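Local coordinates for uncharacterized protein (Legionella pneumophila subsp. pneumophila, PDB 4WRP), which is of unknown function but is regarded as a Legionella effector protein, represented here by its C-terminal DUF5617 domain, at residues K37-A40 with I41-L45; V44-D47 with Y48-G51; K111-L114 with K115-G119. All blocks are in the same frame, centred on the assembly; numbering follows the deposited sequence.

Contact 1 (K37-A40 with I41-L45)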
loop_
_atom_site.group_PDB
_atom_site.type_symbol
_atom_site.label_atom_id
_atom_site.label_comp_id
_atom_site.label_asym_id
_atom_site.label_seq_id
_atom_site.Cartn_x
_atom_site.Cartn_y
_atom_site.Cartn_z
ATOM N N LYS A 37 -9.980 -9.080 12.558
ATOM C CA LYS A 37 -8.660 -8.769 11.995
ATOM C C LYS A 37 -8.742 -7.743 10.837
ATOM O O LYS A 37 -8.001 -6.771 10.797
ATOM C CB LYS A 37 -7.992 -10.024 11.513
ATOM C CG LYS A 37 -7.685 -11.001 12.676
ATOM C CD LYS A 37 -7.252 -12.345 12.121
ATOM C CE LYS A 37 -7.317 -13.402 13.198
ATOM N NZ LYS A 37 -6.719 -14.641 12.639
ATOM N N ILE A 38 -9.622 -8.025 9.900
ATOM C CA ILE A 38 -9.888 -7.148 8.756
ATOM C C ILE A 38 -10.244 -5.770 9.208
ATOM O O ILE A 38 -9.726 -4.812 8.683
ATOM C CB ILE A 38 -11.005 -7.760 7.887
ATOM C CG1 ILE A 38 -10.446 -9.029 7.227
ATOM C CG2 ILE A 38 -11.480 -6.785 6.814
ATOM C CD1 ILE A 38 -11.461 -9.868 6.460
ATOM N N HIS A 39 -11.122 -5.639 10.197
ATOM C CA HIS A 39 -11.471 -4.316 10.696
ATOM C C HIS A 39 -10.313 -3.536 11.326
ATOM O O HIS A 39 -10.172 -2.346 11.069
ATOM C CB HIS A 39 -12.646 -4.335 11.688
ATOM C CG HIS A 39 -13.256 -2.975 11.877
ATOM N ND1 HIS A 39 -13.118 -2.251 13.049
ATOM C CD2 HIS A 39 -13.924 -2.173 11.015
ATOM C CE1 HIS A 39 -13.712 -1.081 12.912
ATOM N NE2 HIS A 39 -14.218 -1.013 11.689
ATOM N N ALA A 40 -9.479 -4.189 12.122
ATOM C CA ALA A 40 -8.308 -3.540 12.695
ATOM C C ALA A 40 -7.348 -3.064 11.599
ATOM O O ALA A 40 -6.848 -1.936 11.641
ATOM C CB ALA A 40 -7.591 -4.505 13.666
ATOM N N ILE A 41 -7.156 -3.904 10.574
ATOM C CA ILE A 41 -6.331 -3.521 9.450
ATOM C C ILE A 41 -6.977 -2.360 8.722
ATOM O O ILE A 41 -6.324 -1.387 8.334
ATOM C CB ILE A 41 -6.159 -4.701 8.474
ATOM C CG1 ILE A 41 -5.289 -5.759 9.136
ATOM C CG2 ILE A 41 -5.516 -4.233 7.168
ATOM C CD1 ILE A 41 -5.293 -7.084 8.423
ATOM N N ARG A 42 -8.266 -2.456 8.512
ATOM C CA ARG A 42 -8.971 -1.336 7.840
ATOM C C ARG A 42 -8.781 -0.003 8.567
ATOM O O ARG A 42 -8.487 1.058 7.963
ATOM C CB ARG A 42 -10.445 -1.641 7.732
ATOM C CG ARG A 42 -11.168 -0.576 6.896
ATOM C CD ARG A 42 -12.651 -0.461 7.189
ATOM N NE ARG A 42 -13.224 0.581 6.302
ATOM C CZ ARG A 42 -13.137 1.899 6.510
ATOM N NH1 ARG A 42 -12.527 2.372 7.596
ATOM N NH2 ARG A 42 -13.681 2.776 5.635
ATOM N N THR A 43 -8.920 -0.054 9.886
ATOM C CA THR A 43 -8.687 1.131 10.710
ATOM C C THR A 43 -7.322 1.771 10.500
ATOM O O THR A 43 -7.215 2.982 10.295
ATOM C CB THR A 43 -8.921 0.808 12.195
ATOM O OG1 THR A 43 -10.264 0.348 12.300
ATOM C CG2 THR A 43 -8.790 2.047 13.021
ATOM N N VAL A 44 -6.293 0.934 10.519
ATOM C CA VAL A 44 -4.945 1.399 10.345
ATOM C C VAL A 44 -4.711 1.954 8.935
ATOM O O VAL A 44 -4.031 2.970 8.758
ATOM C CB VAL A 44 -3.978 0.246 10.658
ATOM C CG1 VAL A 44 -2.573 0.554 10.200
ATOM C CG2 VAL A 44 -4.052 -0.034 12.164
ATOM N N LEU A 45 -5.219 1.269 7.930
ATOM C CA LEU A 45 -5.103 1.782 6.550
ATOM C C LEU A 45 -5.858 3.084 6.389
ATOM O O LEU A 45 -5.384 4.005 5.737
ATOM C CB LEU A 45 -5.626 0.746 5.543
ATOM C CG LEU A 45 -4.951 -0.602 5.496
ATOM C CD1 LEU A 45 -5.714 -1.413 4.424
ATOM C CD2 LEU A 45 -3.486 -0.498 5.163
#

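Contact 2 (V44-D47 with Y48-G51)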
loop_
_atom_site.group_PDB
_atom_site.type_symbol
_atom_site.label_atom_id
_atom_site.label_comp_id
_atom_site.label_asym_id
_atom_site.label_seq_id
_atom_site.Cartn_x
_atom_site.Cartn_y
_atom_site.Cartn_z
ATOM N N VAL A 44 -6.293 0.934 10.519
ATOM C CA VAL A 44 -4.945 1.399 10.345
ATOM C C VAL A 44 -4.711 1.954 8.935
ATOM O O VAL A 44 -4.031 2.970 8.758
ATOM C CB VAL A 44 -3.978 0.246 10.658
ATOM C CG1 VAL A 44 -2.573 0.554 10.200
ATOM C CG2 VAL A 44 -4.052 -0.034 12.164
ATOM N N LEU A 45 -5.219 1.269 7.930
ATOM C CA LEU A 45 -5.103 1.782 6.550
ATOM C C LEU A 45 -5.858 3.084 6.389
ATOM O O LEU A 45 -5.384 4.005 5.737
ATOM C CB LEU A 45 -5.626 0.746 5.543
ATOM C CG LEU A 45 -4.951 -0.602 5.496
ATOM C CD1 LEU A 45 -5.714 -1.413 4.424
ATOM C CD2 LEU A 45 -3.486 -0.498 5.163
ATOM N N ASP A 46 -7.039 3.178 6.973
ATOM C CA ASP A 46 -7.790 4.435 6.839
ATOM C C ASP A 46 -7.017 5.586 7.478
ATOM O O ASP A 46 -6.897 6.633 6.907
ATOM C CB ASP A 46 -9.173 4.275 7.451
ATOM C CG ASP A 46 -10.129 5.422 7.057
ATOM O OD1 ASP A 46 -10.092 5.961 5.922
ATOM O OD2 ASP A 46 -10.940 5.776 7.907
ATOM N N ASP A 47 -6.449 5.350 8.658
ATOM C CA ASP A 47 -5.642 6.355 9.335
ATOM C C ASP A 47 -4.485 6.785 8.432
ATOM O O ASP A 47 -4.206 7.982 8.293
ATOM C CB ASP A 47 -5.170 5.846 10.709
ATOM C CG ASP A 47 -4.308 6.850 11.433
ATOM O OD1 ASP A 47 -4.792 8.001 11.573
ATOM O OD2 ASP A 47 -3.153 6.491 11.833
ATOM N N TYR A 48 -3.876 5.833 7.739
ATOM C CA TYR A 48 -2.803 6.137 6.779
ATOM C C TYR A 48 -3.239 7.095 5.679
ATOM O O TYR A 48 -2.492 7.973 5.317
ATOM C CB TYR A 48 -2.257 4.860 6.154
ATOM C CG TYR A 48 -1.234 5.016 5.071
ATOM C CD1 TYR A 48 0.044 5.498 5.341
ATOM C CD2 TYR A 48 -1.542 4.673 3.765
ATOM C CE1 TYR A 48 1.002 5.611 4.361
ATOM C CE2 TYR A 48 -0.609 4.815 2.755
ATOM C CZ TYR A 48 0.671 5.260 3.062
ATOM O OH TYR A 48 1.589 5.384 2.049
ATOM N N THR A 49 -4.446 6.919 5.164
ATOM C CA THR A 49 -4.919 7.757 4.057
ATOM C C THR A 49 -5.384 9.129 4.551
ATOM O O THR A 49 -5.721 9.954 3.748
ATOM C CB THR A 49 -6.074 7.091 3.330
ATOM O OG1 THR A 49 -7.174 6.997 4.239
ATOM C CG2 THR A 49 -5.686 5.671 2.826
ATOM N N LYS A 50 -5.418 9.354 5.866
ATOM C CA LYS A 50 -5.872 10.595 6.430
ATOM C C LYS A 50 -4.711 11.299 7.109
ATOM O O LYS A 50 -4.920 12.072 7.989
ATOM C CB LYS A 50 -6.977 10.339 7.458
ATOM C CG LYS A 50 -8.278 9.825 6.874
ATOM C CD LYS A 50 -9.241 9.415 7.972
ATOM C CE LYS A 50 -10.698 9.431 7.515
ATOM N NZ LYS A 50 -11.099 8.462 6.442
ATOM N N GLY A 51 -3.477 10.979 6.747
ATOM C CA GLY A 51 -2.325 11.676 7.323
ATOM C C GLY A 51 -1.599 10.943 8.426
ATOM O O GLY A 51 -0.550 11.413 8.856
#

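Contact 3 (K111-L114 with K115-G119)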
loop_
_atom_site.group_PDB
_atom_site.type_symbol
_atom_site.label_atom_id
_atom_site.label_comp_id
_atom_site.label_asym_id
_atom_site.label_seq_id
_atom_site.Cartn_x
_atom_site.Cartn_y
_atom_site.Cartn_z
ATOM N N LYS A 111 6.893 8.170 -26.177
ATOM C CA LYS A 111 7.160 8.871 -27.423
ATOM C C LYS A 111 6.574 8.086 -28.626
ATOM O O LYS A 111 6.321 6.874 -28.547
ATOM C CB LYS A 111 8.667 9.110 -27.596
ATOM N N GLY A 112 6.339 8.799 -29.723
ATOM C CA GLY A 112 5.959 8.161 -30.988
ATOM C C GLY A 112 7.194 7.489 -31.588
ATOM O O GLY A 112 8.340 7.794 -31.183
ATOM N N THR A 113 6.968 6.584 -32.541
ATOM C CA THR A 113 8.043 5.754 -33.088
ATOM C C THR A 113 8.177 5.902 -34.608
ATOM O O THR A 113 8.803 5.077 -35.257
ATOM C CB THR A 113 7.842 4.258 -32.691
ATOM O OG1 THR A 113 6.449 3.940 -32.687
ATOM C CG2 THR A 113 8.400 3.956 -31.282
ATOM N N LEU A 114 7.622 6.966 -35.179
ATOM C CA LEU A 114 7.680 7.162 -36.633
ATOM C C LEU A 114 9.118 7.309 -37.139
ATOM O O LEU A 114 9.489 6.741 -38.177
ATOM C CB LEU A 114 6.820 8.367 -37.039
ATOM C CG LEU A 114 6.495 8.559 -38.523
ATOM C CD1 LEU A 114 5.842 7.330 -39.133
ATOM C CD2 LEU A 114 5.582 9.751 -38.712
ATOM N N LYS A 115 9.940 8.070 -36.423
ATOM C CA LYS A 115 11.327 8.221 -36.827
ATOM C C LYS A 115 12.124 6.933 -36.683
ATOM O O LYS A 115 13.072 6.727 -37.434
ATOM C CB LYS A 115 12.037 9.398 -36.142
ATOM C CG LYS A 115 12.122 9.366 -34.644
ATOM C CD LYS A 115 12.853 10.616 -34.159
ATOM C CE LYS A 115 12.645 10.877 -32.685
ATOM N NZ LYS A 115 13.340 12.137 -32.289
ATOM N N GLU A 116 11.746 6.056 -35.760
ATOM C CA GLU A 116 12.436 4.769 -35.682
ATOM C C GLU A 116 11.986 3.876 -36.846
ATOM O O GLU A 116 12.816 3.233 -37.488
ATOM C CB GLU A 116 12.316 4.108 -34.300
ATOM C CG GLU A 116 11.088 3.253 -34.042
ATOM C CD GLU A 116 11.322 2.224 -32.946
ATOM O OE1 GLU A 116 11.541 1.035 -33.279
ATOM O OE2 GLU A 116 11.305 2.597 -31.751
ATOM N N GLN A 117 10.700 3.904 -37.175
ATOM C CA GLN A 117 10.179 3.018 -38.225
ATOM C C GLN A 117 10.498 3.391 -39.667
ATOM O O GLN A 117 10.268 2.596 -40.553
ATOM C CB GLN A 117 8.681 2.859 -38.085
ATOM C CG GLN A 117 8.319 1.939 -36.938
ATOM C CD GLN A 117 7.052 2.381 -36.256
ATOM O OE1 GLN A 117 6.160 2.981 -36.886
ATOM N NE2 GLN A 117 6.958 2.099 -34.957
ATOM N N ILE A 118 11.042 4.572 -39.918
ATOM C CA ILE A 118 11.500 4.879 -41.257
ATOM C C ILE A 118 13.008 4.634 -41.353
ATOM O O ILE A 118 13.777 5.319 -40.721
ATOM C CB ILE A 118 11.130 6.309 -41.650
ATOM C CG1 ILE A 118 9.607 6.389 -41.828
ATOM C CG2 ILE A 118 11.821 6.661 -42.957
ATOM C CD1 ILE A 118 9.043 7.775 -41.737
ATOM N N GLY A 119 13.424 3.678 -42.174
ATOM C CA GLY A 119 14.810 3.192 -42.160
ATOM C C GLY A 119 15.829 4.292 -42.376
ATOM O O GLY A 119 16.789 4.390 -41.639
#

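Contact 1 (K37-A40 with I41-L45)
Over one face of the His-39 imidazole lies the hydroxyl of Thr-43, with OG1 of Thr-43 3.8 Å from CE1 of His-39 and offset toward the rim. The methylene CD of Arg-42 comes near the same ring obliquely, 4.4 Å from CD2 of His-39. The imidazole gets there because CG stands anti to the backbone N (chi1 -163°), which swings it along the helix toward the next turn. The same threonine hydroxyl folds back on the main chain: OG1 of Thr-43 donates to O of His-39 at 3.0 Å. That carbonyl also takes the amide N of Thr-43, at 2.9 Å, and the two donors arrive from opposite faces of its plane. In helix 34-49 the Thr-43 hydroxyl thus adds a side-chain bond to the carbonyl four residues back, beside the regular backbone bond. Regular bonds flank it, from N of Arg-42 to O of Ile-38 (2.8 Å) and from N of Val-44 to O of Ala-40 (3.1 Å). CG1 of Ile-41 lies 3.3 Å from O of Lys-37, while the side chain packs on Leu-93 and Val-94 of helix 90-98. Arg-42, extended from CG to NE, forms a salt bridge with Asp-83.

Contact 2 (V44-D47 with Y48-G51)
Asp-46 and Lys-50, one helical turn apart, lean obliquely across each other so that the ammonium group meets the carboxylate. NZ of Lys-50 lies 2.7 Å from OD1 of Asp-46, on the syn side and 26° out of the carboxylate plane, and this forms the salt bridge. A weaker bond runs from the same NZ to OD2 of Asp-46 at 3.1 Å. The lysine chain runs past the backbone O of Asp-46, then bends at its last torsion (chi4 64°), which turns NZ back onto the carboxylate. Thr-49 stands at about a right angle to Asp-46 and addresses its main chain instead: OG1 of Thr-49 donates to the backbone O of Asp-46 at 2.7 Å. With chi1 at 65°, OG1 sits between the backbone N and the carbonyl carbon, within range of that oxygen. The amide N of Thr-49 bonds to O of Leu-45 at 3.1 Å. Tyr-48 points its ring away from this polar side into the helical bundle, where its OH bonds to Tyr-9 and His-71 and its ring meets Trp-13 edge-to-face. Asp-47 turns its carboxylate to the backbone amides of Thr-54 and Trp-55 in the following loop. The Asp-46 and Lys-50 pair is the familiar i, i+4 salt bridge, and a bond from N of Lys-50 back to O of Asp-47 (3.0 Å), followed by Gly-51 at positive phi, is typical of a helix C-terminus.

Contact 3 (K111-L114 with K115-G119)
Thr-113 meets Glu-116 and Gln-117 with two different branches of its side chain. Its methyl CG2 lies 3.2 Å from OE2 of Glu-116, the two side chains running side by side and pointing the same way. On the hydroxyl branch, OG1 of Thr-113 is 3.0 Å from NE2 of Gln-117, whose chain crosses the threonine obliquely. Leu-114 and Ile-118 form a small apolar pair, also side by side, with CD1 of Leu-114 4.2 Å from CD1 of Ile-118. Behind these side chains the backbone sets the spacing. N of Gln-117 bonds to O of Thr-113 at 2.9 Å, and N of Glu-116 adds a weak bond to the same oxygen. A further weak bond joins N of Ile-118 to O of Leu-114 at 3.2 Å. The glutamate is laid alongside the threonine by a chi1 of 86°, which places CG between the backbone N and the carbonyl carbon, 3.2 Å from O of Thr-113. Gln-117 curls instead by a bend at chi2, carrying its amide back to the threonine. Before the turn, the amide N of Lys-111 is held by the side chain of Asn-109. One good backbone bond, weak ones beside it and a surface of polar ends with one apolar pair, where Thr-113, Leu-114 and Gln-117 also touch neighbouring molecules in the crystal, are consistent with a turn whose form could depend partly on its packing surroundings.

How the contacts relate
Along the chain from the N terminus, contact 1 comes first, midway in helix 34-49, and contact 2 takes over at Val-44 and Leu-45, which both share, and carries the helix to its C-terminal end. None of the three closes a long loop; contacts 1 and 2 overlap in sequence, their centres about 10 Å apart. Their buried sides face helices 6-21 and 68-83, and contact 1 also meets helix 90-98, so together they set the helix into the bundle. Contact 3 follows in series, joining only the loop after helix 90-98 to the short helix 114-117, on the opposite side of the chain's centre, its nearest atoms about 29 Å from contact 2.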